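Local coordinates for putative peptide ABC-transport system periplasmic peptide-binding protein (Campylobacter jejuni, PDB 4OEV) that binds nickel(II) outside the cytoplasm as the solute-binding component of an ABC-type importer, holding the metal here together with an oxalate ion, at residues Tyr63-Arg68 / Ser116-Thr121; Leu287-Ala292 / Leu457-Phe462; Lys329-Glu334 / Ile358-Lys363. All blocks are in the same frame, centred on the assembly; numbering follows the deposited sequence.

Interaction 1. Residues Tyr63-Arg68 / Ser116-Thr121; sequences YDIFLR and SHVKIT
The imidazole of His117 has the phenyl ring of Phe66 over one face and the carboxylate of Asp64 at its edge. Phe66 CE1 sits above the middle of the imidazole, 3.5 Å from His117 CD2, and the two rings form an offset stack with centroids 4.5 Å apart and planes inclined by 24°. At the edge, His117 NE2 donates to Asp64 OD1 over 2.7 Å. The oxygen lies close to the ring plane but is met on its anti side, somewhat out of the carboxylate plane. His117 carries its ring anti to the backbone N (chi1 -179°), which leans it toward strand 62-67, against Phe66 and with NE2 facing Asp64. The aliphatic chain of Lys119 flanks the same carboxylate, CG lying 3.6 Å from Asp64 OD1.

All this happens on one face of an antiparallel pair within a four-stranded antiparallel sheet, flanked by strands 51-56 and 107-114. Tyr63 and Ile120 make a hydrogen-bonded pair, with Tyr63 N to Ile120 O at 2.8 Å; Ile65 and Val118 make the next. Asp64-Lys119 and Phe66-His117 are the non-hydrogen-bonded pairs. Beyond the last bridge, Leu67 N still reaches Ser116 O, and a water joins Arg68 O to Ser116 OG.

The other face is mostly apolar: Ile65 CD1 meets Ile120 CD1 at 3.6 Å, Leu67, Val118 and Ile120 pack on helix 81-92, and Tyr63, beside Ile120, meets Phe129 edge-to-face. Branched aliphatic residues suit this buried side, whereas Asp64, His117 and Lys119 suit the partly exposed one. The short bond to Asp64 would probably polarise the imidazole; Lys119 probably helps balance the carboxylate charge, partly offsetting this. Stack and bond together fix the ring's rotation.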
loop_
_atom_site.group_PDB
_atom_site.type_symbol
_atom_site.label_atom_id
_atom_site.label_comp_id
_atom_site.label_asym_id
_atom_site.label_seq_id
_atom_site.Cartn_x
_atom_site.Cartn_y
_atom_site.Cartn_z
ATOM N N TYR A 63 -1.242 18.380 -20.100
ATOM C CA TYR A 63 -2.556 17.918 -19.608
ATOM C C TYR A 63 -3.500 19.070 -19.505
ATOM O O TYR A 63 -3.296 19.956 -18.672
ATOM C CB TYR A 63 -2.448 17.265 -18.217
ATOM C CG TYR A 63 -1.820 15.893 -18.216
ATOM C CD1 TYR A 63 -2.548 14.776 -17.834
ATOM C CD2 TYR A 63 -0.506 15.712 -18.608
ATOM C CE1 TYR A 63 -1.980 13.510 -17.829
ATOM C CE2 TYR A 63 0.062 14.465 -18.630
ATOM C CZ TYR A 63 -0.676 13.366 -18.229
ATOM O OH TYR A 63 -0.096 12.130 -18.281
ATOM N N ASP A 64 -4.570 19.030 -20.297
ATOM C CA ASP A 64 -5.628 20.016 -20.164
ATOM C C ASP A 64 -6.751 19.383 -19.372
ATOM O O ASP A 64 -7.331 18.395 -19.827
ATOM C CB ASP A 64 -6.150 20.485 -21.525
ATOM C CG ASP A 64 -5.215 21.476 -22.209
ATOM O OD1 ASP A 64 -5.199 22.657 -21.803
ATOM O OD2 ASP A 64 -4.528 21.067 -23.167
ATOM N N ILE A 65 -7.019 19.902 -18.175
ATOM C CA ILE A 65 -8.032 19.287 -17.307
ATOM C C ILE A 65 -9.223 20.231 -17.073
ATOM O O ILE A 65 -9.023 21.390 -16.701
ATOM C CB ILE A 65 -7.453 18.867 -15.973
ATOM C CG1 ILE A 65 -6.272 17.935 -16.211
ATOM C CG2 ILE A 65 -8.526 18.185 -15.118
ATOM C CD1 ILE A 65 -5.795 17.255 -14.963
ATOM N N PHE A 66 -10.439 19.716 -17.290
ATOM C CA PHE A 66 -11.695 20.484 -17.163
ATOM C C PHE A 66 -12.518 20.023 -15.939
ATOM O O PHE A 66 -12.839 18.832 -15.783
ATOM C CB PHE A 66 -12.485 20.352 -18.467
ATOM C CG PHE A 66 -11.690 20.772 -19.676
ATOM C CD1 PHE A 66 -11.601 22.110 -20.043
ATOM C CD2 PHE A 66 -11.019 19.833 -20.432
ATOM C CE1 PHE A 66 -10.833 22.495 -21.141
ATOM C CE2 PHE A 66 -10.258 20.189 -21.511
ATOM C CZ PHE A 66 -10.163 21.534 -21.883
ATOM N N LEU A 67 -12.822 20.977 -15.061
ATOM C CA LEU A 67 -13.355 20.677 -13.729
ATOM C C LEU A 67 -14.868 20.815 -13.598
ATOM O O LEU A 67 -15.468 21.570 -14.363
ATOM C CB LEU A 67 -12.696 21.605 -12.725
ATOM C CG LEU A 67 -11.171 21.631 -12.904
ATOM C CD1 LEU A 67 -10.585 22.634 -11.971
ATOM C CD2 LEU A 67 -10.635 20.199 -12.588
ATOM N N ARG A 68 -15.463 20.153 -12.592
ATOM C CA ARG A 68 -16.879 20.413 -12.264
ATOM C C ARG A 68 -17.018 21.819 -11.667
ATOM O O ARG A 68 -16.111 22.279 -10.965
ATOM C CB ARG A 68 -17.429 19.361 -11.295
ATOM C CG ARG A 68 -17.317 17.941 -11.804
ATOM C CD ARG A 68 -17.970 16.894 -10.833
ATOM N NE ARG A 68 -19.370 17.241 -10.477
ATOM C CZ ARG A 68 -20.381 16.375 -10.390
ATOM N NH1 ARG A 68 -21.601 16.785 -10.050
ATOM N NH2 ARG A 68 -20.196 15.099 -10.670
ATOM N N SER A 116 -12.472 26.655 -14.674
ATOM C CA SER A 116 -12.736 25.216 -14.740
ATOM C C SER A 116 -11.739 24.503 -15.658
ATOM O O SER A 116 -12.025 23.420 -16.145
ATOM C CB SER A 116 -14.169 24.997 -15.252
ATOM O OG SER A 116 -15.094 25.458 -14.294
ATOM N N HIS A 117 -10.601 25.148 -15.933
ATOM C CA HIS A 117 -9.620 24.664 -16.901
ATOM C C HIS A 117 -8.209 24.915 -16.368
ATOM O O HIS A 117 -7.797 26.066 -16.204
ATOM C CB HIS A 117 -9.754 25.378 -18.258
ATOM C CG HIS A 117 -8.793 24.902 -19.316
ATOM N ND1 HIS A 117 -8.585 25.595 -20.497
ATOM C CD2 HIS A 117 -8.033 23.782 -19.404
ATOM C CE1 HIS A 117 -7.703 24.950 -21.241
ATOM N NE2 HIS A 117 -7.360 23.839 -20.604
ATOM N N VAL A 118 -7.471 23.837 -16.116
ATOM C CA VAL A 118 -6.045 23.985 -15.773
ATOM C C VAL A 118 -5.243 23.297 -16.859
ATOM O O VAL A 118 -5.701 22.361 -17.513
ATOM C CB VAL A 118 -5.665 23.458 -14.369
ATOM C CG1 VAL A 118 -6.445 24.218 -13.296
ATOM C CG2 VAL A 118 -5.839 21.923 -14.255
ATOM N N LYS A 119 -4.075 23.861 -17.131
ATOM C CA LYS A 119 -3.183 23.332 -18.129
ATOM C C LYS A 119 -1.913 22.965 -17.372
ATOM O O LYS A 119 -1.173 23.850 -16.944
ATOM C CB LYS A 119 -2.911 24.371 -19.217
ATOM C CG LYS A 119 -2.090 23.903 -20.399
ATOM C CD LYS A 119 -1.805 25.111 -21.311
ATOM C CE LYS A 119 -1.554 24.694 -22.738
ATOM N NZ LYS A 119 -0.400 23.745 -22.768
ATOM N N ILE A 120 -1.667 21.667 -17.242
ATOM C CA ILE A 120 -0.516 21.166 -16.500
ATOM C C ILE A 120 0.528 20.767 -17.506
ATOM O O ILE A 120 0.252 20.010 -18.430
ATOM C CB ILE A 120 -0.895 19.951 -15.611
ATOM C CG1 ILE A 120 -2.051 20.307 -14.696
ATOM C CG2 ILE A 120 0.337 19.451 -14.804
ATOM C CD1 ILE A 120 -2.789 19.083 -14.140
ATOM N N THR A 121 1.731 21.302 -17.347
ATOM C CA THR A 121 2.822 20.923 -18.217
ATOM C C THR A 121 3.919 20.195 -17.415
ATOM O O THR A 121 4.302 20.582 -16.301
ATOM C CB THR A 121 3.433 22.154 -18.966
ATOM O OG1 THR A 121 2.448 22.707 -19.848
ATOM C CG2 THR A 121 4.637 21.732 -19.774
HETATM O O HOH W 1 -14.679 24.045 -12.154
#

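Interaction 2. Residues Leu287-Ala292 / Leu457-Phe462; sequences LERSWA and LAYLDF
Tyr459 swings its ring anti to its own carbonyl carbon (chi1 -81°), and this sends the phenol from the strand to the turn at Leu287-Ser290, where its hydroxyl meets the backbone of Glu288. Glu288 N donates to Tyr459 OH over 2.9 Å in a nearly straight bond, 172° at the hydrogen. The hydroxyl is gripped a second time by the carbonyl oxygen of His285, so a buried polar atom is engaged by two backbone groups of the loop, one donating to it and one accepting from it; a tyrosine suits the place because it is long enough to cross to the turn and ends in a group that can do both.

Glu288 lies against the same ring. Its CB is 3.6 Å from Tyr459 CE2, and OE1 approaches the ring edge at 3.5 Å from that same carbon, with the carboxylate turned perpendicular to the ring. That oxygen is held by the backbone N atoms of Asn284 and His285, which ties the side chain back to its own loop.

Farther along, Arg289 and Asp461 stand near each other with opposite charges, which probably attract, but make no salt bridge: NH2 and OD1 are 4.1 Å apart, the oxygen well out of the guanidinium plane. A water fills the gap, accepting from Arg289 NH2 at 2.8 Å and lying near both Asp461 OD1 and Leu460 O. Asp461 OD2 has its salt bridges with Arg235 and Lys237.

The type I turn is closed by Ser290 N to Leu287 O. Beyond it Trp291 and Ala292 pack on helix 434-450. On the strand side Tyr459 pairs by backbone and ring with Phe281 of strand 280-282, Leu457 and Leu460 reach helix 342-357, and a classic bulge sets Leu457 and Ala458 opposite Arg242 of strand 241-246.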
loop_
_atom_site.group_PDB
_atom_site.type_symbol
_atom_site.label_atom_id
_atom_site.label_comp_id
_atom_site.label_asym_id
_atom_site.label_seq_id
_atom_site.Cartn_x
_atom_site.Cartn_y
_atom_site.Cartn_z
ATOM N N LEU A 287 4.832 -7.310 -9.200
ATOM C CA LEU A 287 3.876 -6.779 -10.166
ATOM C C LEU A 287 3.017 -7.851 -10.831
ATOM O O LEU A 287 2.615 -7.688 -11.989
ATOM C CB LEU A 287 4.632 -5.966 -11.237
ATOM C CG LEU A 287 5.270 -4.657 -10.789
ATOM C CD1 LEU A 287 6.153 -4.112 -11.870
ATOM C CD2 LEU A 287 4.196 -3.627 -10.442
ATOM N N GLU A 288 2.691 -8.928 -10.095
ATOM C CA GLU A 288 2.012 -10.104 -10.688
ATOM C C GLU A 288 0.485 -9.969 -10.846
ATOM O O GLU A 288 -0.199 -10.894 -11.343
ATOM C CB GLU A 288 2.337 -11.344 -9.857
ATOM C CG GLU A 288 3.844 -11.660 -9.931
ATOM C CD GLU A 288 4.187 -13.019 -9.365
ATOM O OE1 GLU A 288 4.784 -13.051 -8.255
ATOM O OE2 GLU A 288 3.849 -14.026 -10.016
ATOM N N ARG A 289 -0.042 -8.826 -10.430
ATOM C CA ARG A 289 -1.433 -8.501 -10.721
ATOM C C ARG A 289 -1.521 -7.248 -11.595
ATOM O O ARG A 289 -2.623 -6.708 -11.814
ATOM C CB ARG A 289 -2.237 -8.293 -9.437
ATOM C CG ARG A 289 -2.618 -9.609 -8.749
ATOM C CD ARG A 289 -4.037 -9.524 -8.218
ATOM N NE ARG A 289 -4.321 -10.674 -7.366
ATOM C CZ ARG A 289 -5.007 -11.742 -7.759
ATOM N NH1 ARG A 289 -5.514 -11.786 -8.988
ATOM N NH2 ARG A 289 -5.208 -12.756 -6.914
ATOM N N SER A 290 -0.388 -6.880 -12.175
ATOM C CA SER A 290 -0.289 -5.714 -13.074
ATOM C C SER A 290 -0.252 -6.039 -14.564
ATOM O O SER A 290 0.176 -7.133 -14.949
ATOM C CB SER A 290 0.974 -4.945 -12.745
ATOM O OG SER A 290 1.103 -3.853 -13.647
ATOM N N TRP A 291 -0.670 -5.081 -15.412
ATOM C CA TRP A 291 -0.464 -5.218 -16.848
ATOM C C TRP A 291 1.042 -5.274 -17.146
ATOM O O TRP A 291 1.477 -5.839 -18.169
ATOM C CB TRP A 291 -1.137 -4.070 -17.622
ATOM C CG TRP A 291 -0.793 -2.690 -17.128
ATOM C CD1 TRP A 291 -1.542 -1.917 -16.300
ATOM C CD2 TRP A 291 0.382 -1.917 -17.448
ATOM N NE1 TRP A 291 -0.911 -0.724 -16.071
ATOM C CE2 TRP A 291 0.266 -0.694 -16.775
ATOM C CE3 TRP A 291 1.514 -2.143 -18.244
ATOM C CZ2 TRP A 291 1.236 0.301 -16.869
ATOM C CZ3 TRP A 291 2.491 -1.155 -18.314
ATOM C CH2 TRP A 291 2.342 0.041 -17.633
ATOM N N ALA A 292 1.816 -4.695 -16.236
ATOM C CA ALA A 292 3.273 -4.629 -16.338
ATOM C C ALA A 292 3.966 -5.986 -16.128
ATOM O O ALA A 292 5.167 -6.096 -16.328
ATOM C CB ALA A 292 3.800 -3.634 -15.314
ATOM N N LEU A 457 6.863 -14.136 -1.022
ATOM C CA LEU A 457 6.197 -15.329 -0.477
ATOM C C LEU A 457 4.829 -15.529 -1.115
ATOM O O LEU A 457 4.623 -16.522 -1.810
ATOM C CB LEU A 457 6.091 -15.204 1.038
ATOM C CG LEU A 457 7.471 -15.172 1.709
ATOM C CD1 LEU A 457 7.343 -14.679 3.170
ATOM C CD2 LEU A 457 8.065 -16.591 1.687
ATOM N N ALA A 458 3.888 -14.593 -0.926
ATOM C CA ALA A 458 2.556 -14.845 -1.441
ATOM C C ALA A 458 1.737 -13.553 -1.672
ATOM O O ALA A 458 1.899 -12.576 -0.944
ATOM C CB ALA A 458 1.790 -15.752 -0.501
ATOM N N TYR A 459 0.863 -13.598 -2.665
ATOM C CA TYR A 459 -0.183 -12.586 -2.866
ATOM C C TYR A 459 -1.437 -13.012 -2.092
ATOM O O TYR A 459 -1.770 -14.184 -2.078
ATOM C CB TYR A 459 -0.513 -12.438 -4.343
ATOM C CG TYR A 459 0.474 -11.554 -5.094
ATOM C CD1 TYR A 459 0.193 -10.218 -5.349
ATOM C CD2 TYR A 459 1.658 -12.072 -5.592
ATOM C CE1 TYR A 459 1.088 -9.401 -6.068
ATOM C CE2 TYR A 459 2.576 -11.263 -6.296
ATOM C CZ TYR A 459 2.280 -9.941 -6.539
ATOM O OH TYR A 459 3.179 -9.151 -7.232
ATOM N N LEU A 460 -2.079 -12.066 -1.408
ATOM C CA LEU A 460 -3.202 -12.368 -0.522
ATOM C C LEU A 460 -4.590 -12.035 -1.089
ATOM O O LEU A 460 -4.768 -11.021 -1.801
ATOM C CB LEU A 460 -3.023 -11.601 0.781
ATOM C CG LEU A 460 -1.699 -11.717 1.473
ATOM C CD1 LEU A 460 -1.773 -10.859 2.720
ATOM C CD2 LEU A 460 -1.432 -13.219 1.855
ATOM N N ASP A 461 -5.568 -12.893 -0.796
ATOM C CA ASP A 461 -6.959 -12.467 -0.867
ATOM C C ASP A 461 -7.326 -11.921 0.495
ATOM O O ASP A 461 -6.695 -12.247 1.504
ATOM C CB ASP A 461 -7.920 -13.592 -1.217
ATOM C CG ASP A 461 -7.933 -13.909 -2.663
ATOM O OD1 ASP A 461 -7.206 -13.234 -3.407
ATOM O OD2 ASP A 461 -8.701 -14.812 -3.061
ATOM N N PHE A 462 -8.377 -11.118 0.534
ATOM C CA PHE A 462 -8.831 -10.594 1.805
ATOM C C PHE A 462 -10.238 -11.061 2.054
ATOM O O PHE A 462 -11.017 -11.241 1.120
ATOM C CB PHE A 462 -8.739 -9.060 1.839
ATOM C CG PHE A 462 -7.346 -8.569 2.094
ATOM C CD1 PHE A 462 -6.882 -8.445 3.394
ATOM C CD2 PHE A 462 -6.511 -8.250 1.047
ATOM C CE1 PHE A 462 -5.572 -8.037 3.667
ATOM C CE2 PHE A 462 -5.180 -7.832 1.309
ATOM C CZ PHE A 462 -4.727 -7.716 2.607
HETATM O O HOH W 2 -5.403 -11.689 -4.296
#

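Interaction 3. Residues Lys329-Glu334 / Ile358-Lys363; sequences KILEFE and IGVVSK
This is a parallel strand pairing, in which 361-367 lies at the edge of a four-stranded mixed sheet beside strand 329-338. The short strands 332-334 and 361-363 run at 17° to each other. Val361 N donates to Leu331 O over 3.2 Å and Lys363 N to Phe333 O over 3.2 Å, while the bond between Phe333 N and Val361 O is long and weak.

The strands are the two arms of a beta-alpha-beta unit whose crossover is helix 342-357. Gly359, with its positive phi, ends that helix as the C-prime residue of a Schellman motif and turns the chain into the second strand.

Val360, Leu331 and Phe333 form the buried side. Val360 CG1 meets Phe333 CE2 at 3.8 Å and Leu331 CD2 at 4.0 Å; all three residues pack on helix 256-265, and Leu331 and Val360 also on helix 304-313. On the other side Val361 CG2 touches Ile330 CD1 at 3.6 Å, and a chi1 of 172° brings its CG1 to Glu332 OE1, 3.6 Å away. Long charged chains suit the outer positions beyond: Glu334 and Lys363 lie near each other with opposite charges, probably attracting, but beyond a salt bridge, and Glu334 OE2 is bonded to Trp336 NE1.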
loop_
_atom_site.group_PDB
_atom_site.type_symbol
_atom_site.label_atom_id
_atom_site.label_comp_id
_atom_site.label_asym_id
_atom_site.label_seq_id
_atom_site.Cartn_x
_atom_site.Cartn_y
_atom_site.Cartn_z
ATOM N N LYS A 329 32.217 -17.183 12.593
ATOM C CA LYS A 329 30.853 -16.653 12.813
ATOM C C LYS A 329 29.787 -17.510 12.160
ATOM O O LYS A 329 29.835 -17.724 10.957
ATOM C CB LYS A 329 30.704 -15.225 12.251
ATOM C CG LYS A 329 31.595 -14.183 12.886
ATOM C CD LYS A 329 31.632 -12.946 11.970
ATOM C CE LYS A 329 32.234 -11.730 12.650
ATOM N NZ LYS A 329 32.213 -10.551 11.699
ATOM N N ILE A 330 28.784 -17.963 12.909
ATOM C CA ILE A 330 27.715 -18.715 12.235
ATOM C C ILE A 330 26.791 -17.760 11.473
ATOM O O ILE A 330 26.600 -16.601 11.855
ATOM C CB ILE A 330 26.883 -19.609 13.208
ATOM C CG1 ILE A 330 26.023 -18.760 14.117
ATOM C CG2 ILE A 330 27.811 -20.591 14.032
ATOM C CD1 ILE A 330 24.784 -19.514 14.648
ATOM N N LEU A 331 26.291 -18.223 10.330
ATOM C CA LEU A 331 25.368 -17.456 9.526
ATOM C C LEU A 331 24.038 -17.398 10.266
ATOM O O LEU A 331 23.284 -18.382 10.268
ATOM C CB LEU A 331 25.193 -18.084 8.135
ATOM C CG LEU A 331 24.766 -17.135 6.977
ATOM C CD1 LEU A 331 24.780 -17.851 5.621
ATOM C CD2 LEU A 331 23.370 -16.625 7.213
ATOM N N GLU A 332 23.777 -16.272 10.933
ATOM C CA GLU A 332 22.545 -16.087 11.711
ATOM C C GLU A 332 22.065 -14.644 11.682
ATOM O O GLU A 332 22.848 -13.733 11.429
ATOM C CB GLU A 332 22.726 -16.512 13.178
ATOM C CG GLU A 332 23.444 -15.511 14.070
ATOM C CD GLU A 332 23.686 -16.063 15.476
ATOM O OE1 GLU A 332 22.848 -16.864 15.954
ATOM O OE2 GLU A 332 24.722 -15.703 16.095
ATOM N N PHE A 333 20.780 -14.438 11.952
ATOM C CA PHE A 333 20.204 -13.100 11.878
ATOM C C PHE A 333 18.787 -13.110 12.454
ATOM O O PHE A 333 18.233 -14.183 12.730
ATOM C CB PHE A 333 20.209 -12.574 10.428
ATOM C CG PHE A 333 19.473 -13.455 9.462
ATOM C CD1 PHE A 333 18.128 -13.258 9.236
ATOM C CD2 PHE A 333 20.119 -14.499 8.800
ATOM C CE1 PHE A 333 17.433 -14.087 8.355
ATOM C CE2 PHE A 333 19.441 -15.341 7.917
ATOM C CZ PHE A 333 18.080 -15.139 7.697
ATOM N N GLU A 334 18.204 -11.935 12.677
ATOM C CA GLU A 334 16.858 -11.910 13.255
ATOM C C GLU A 334 15.797 -11.742 12.198
ATOM O O GLU A 334 16.031 -11.091 11.179
ATOM C CB GLU A 334 16.730 -10.803 14.278
ATOM C CG GLU A 334 17.658 -10.984 15.439
ATOM C CD GLU A 334 17.675 -9.794 16.355
ATOM O OE1 GLU A 334 18.129 -9.987 17.499
ATOM O OE2 GLU A 334 17.259 -8.672 15.918
ATOM N N ILE A 358 18.550 -26.036 6.447
ATOM C CA ILE A 358 19.791 -25.954 5.682
ATOM C C ILE A 358 20.951 -25.394 6.511
ATOM O O ILE A 358 21.931 -24.931 5.948
ATOM C CB ILE A 358 19.645 -25.046 4.416
ATOM C CG1 ILE A 358 19.238 -23.638 4.829
ATOM C CG2 ILE A 358 18.651 -25.636 3.415
ATOM C CD1 ILE A 358 19.458 -22.540 3.743
ATOM N N GLY A 359 20.844 -25.414 7.839
ATOM C CA GLY A 359 21.950 -24.978 8.680
ATOM C C GLY A 359 22.095 -23.467 8.836
ATOM O O GLY A 359 23.169 -22.973 9.175
ATOM N N VAL A 360 21.008 -22.729 8.614
ATOM C CA VAL A 360 20.997 -21.292 8.861
ATOM C C VAL A 360 20.221 -20.995 10.147
ATOM O O VAL A 360 19.041 -21.349 10.277
ATOM C CB VAL A 360 20.390 -20.524 7.683
ATOM C CG1 VAL A 360 20.264 -19.038 8.015
ATOM C CG2 VAL A 360 21.251 -20.729 6.439
ATOM N N VAL A 361 20.896 -20.374 11.106
ATOM C CA VAL A 361 20.276 -20.080 12.396
ATOM C C VAL A 361 19.561 -18.730 12.322
ATOM O O VAL A 361 20.047 -17.785 11.689
ATOM C CB VAL A 361 21.321 -20.096 13.563
ATOM C CG1 VAL A 361 20.698 -19.599 14.860
ATOM C CG2 VAL A 361 21.972 -21.517 13.766
ATOM N N SER A 362 18.366 -18.651 12.902
ATOM C CA SER A 362 17.649 -17.364 12.958
ATOM C C SER A 362 16.762 -17.275 14.202
ATOM O O SER A 362 16.433 -18.296 14.851
ATOM C CB SER A 362 16.822 -17.138 11.701
ATOM O OG SER A 362 15.837 -18.140 11.578
ATOM N N LYS A 363 16.442 -16.043 14.577
ATOM C CA LYS A 363 15.667 -15.782 15.779
ATOM C C LYS A 363 14.426 -15.014 15.427
ATOM O O LYS A 363 14.548 -13.940 14.813
ATOM C CB LYS A 363 16.513 -14.970 16.767
ATOM C CG LYS A 363 15.777 -14.593 18.049
ATOM C CD LYS A 363 16.619 -13.657 18.903
ATOM C CE LYS A 363 15.843 -13.202 20.130
ATOM N NZ LYS A 363 16.685 -12.389 21.073
#

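Overall arrangement
The three contacts are spread across the chain. Interactions 1 and 3 lie on opposite sides of its centre, with their own centres about 57 Å apart, whereas interaction 2 is nearest the middle, its centre about 12 Å from that of the chain. Interaction 1 closes before the others begin, but interaction 3 is nested inside the long loop closed by interaction 2. Helix 342-357 links these two: it is the crossover of interaction 3, and it packs against the strand of interaction 2. None of them touches the nickel or oxalate directly; the side chain of Tyr459 is about 14 Å from the metal, which His26, His480 and His481 bind, and about 13 Å from the oxalate.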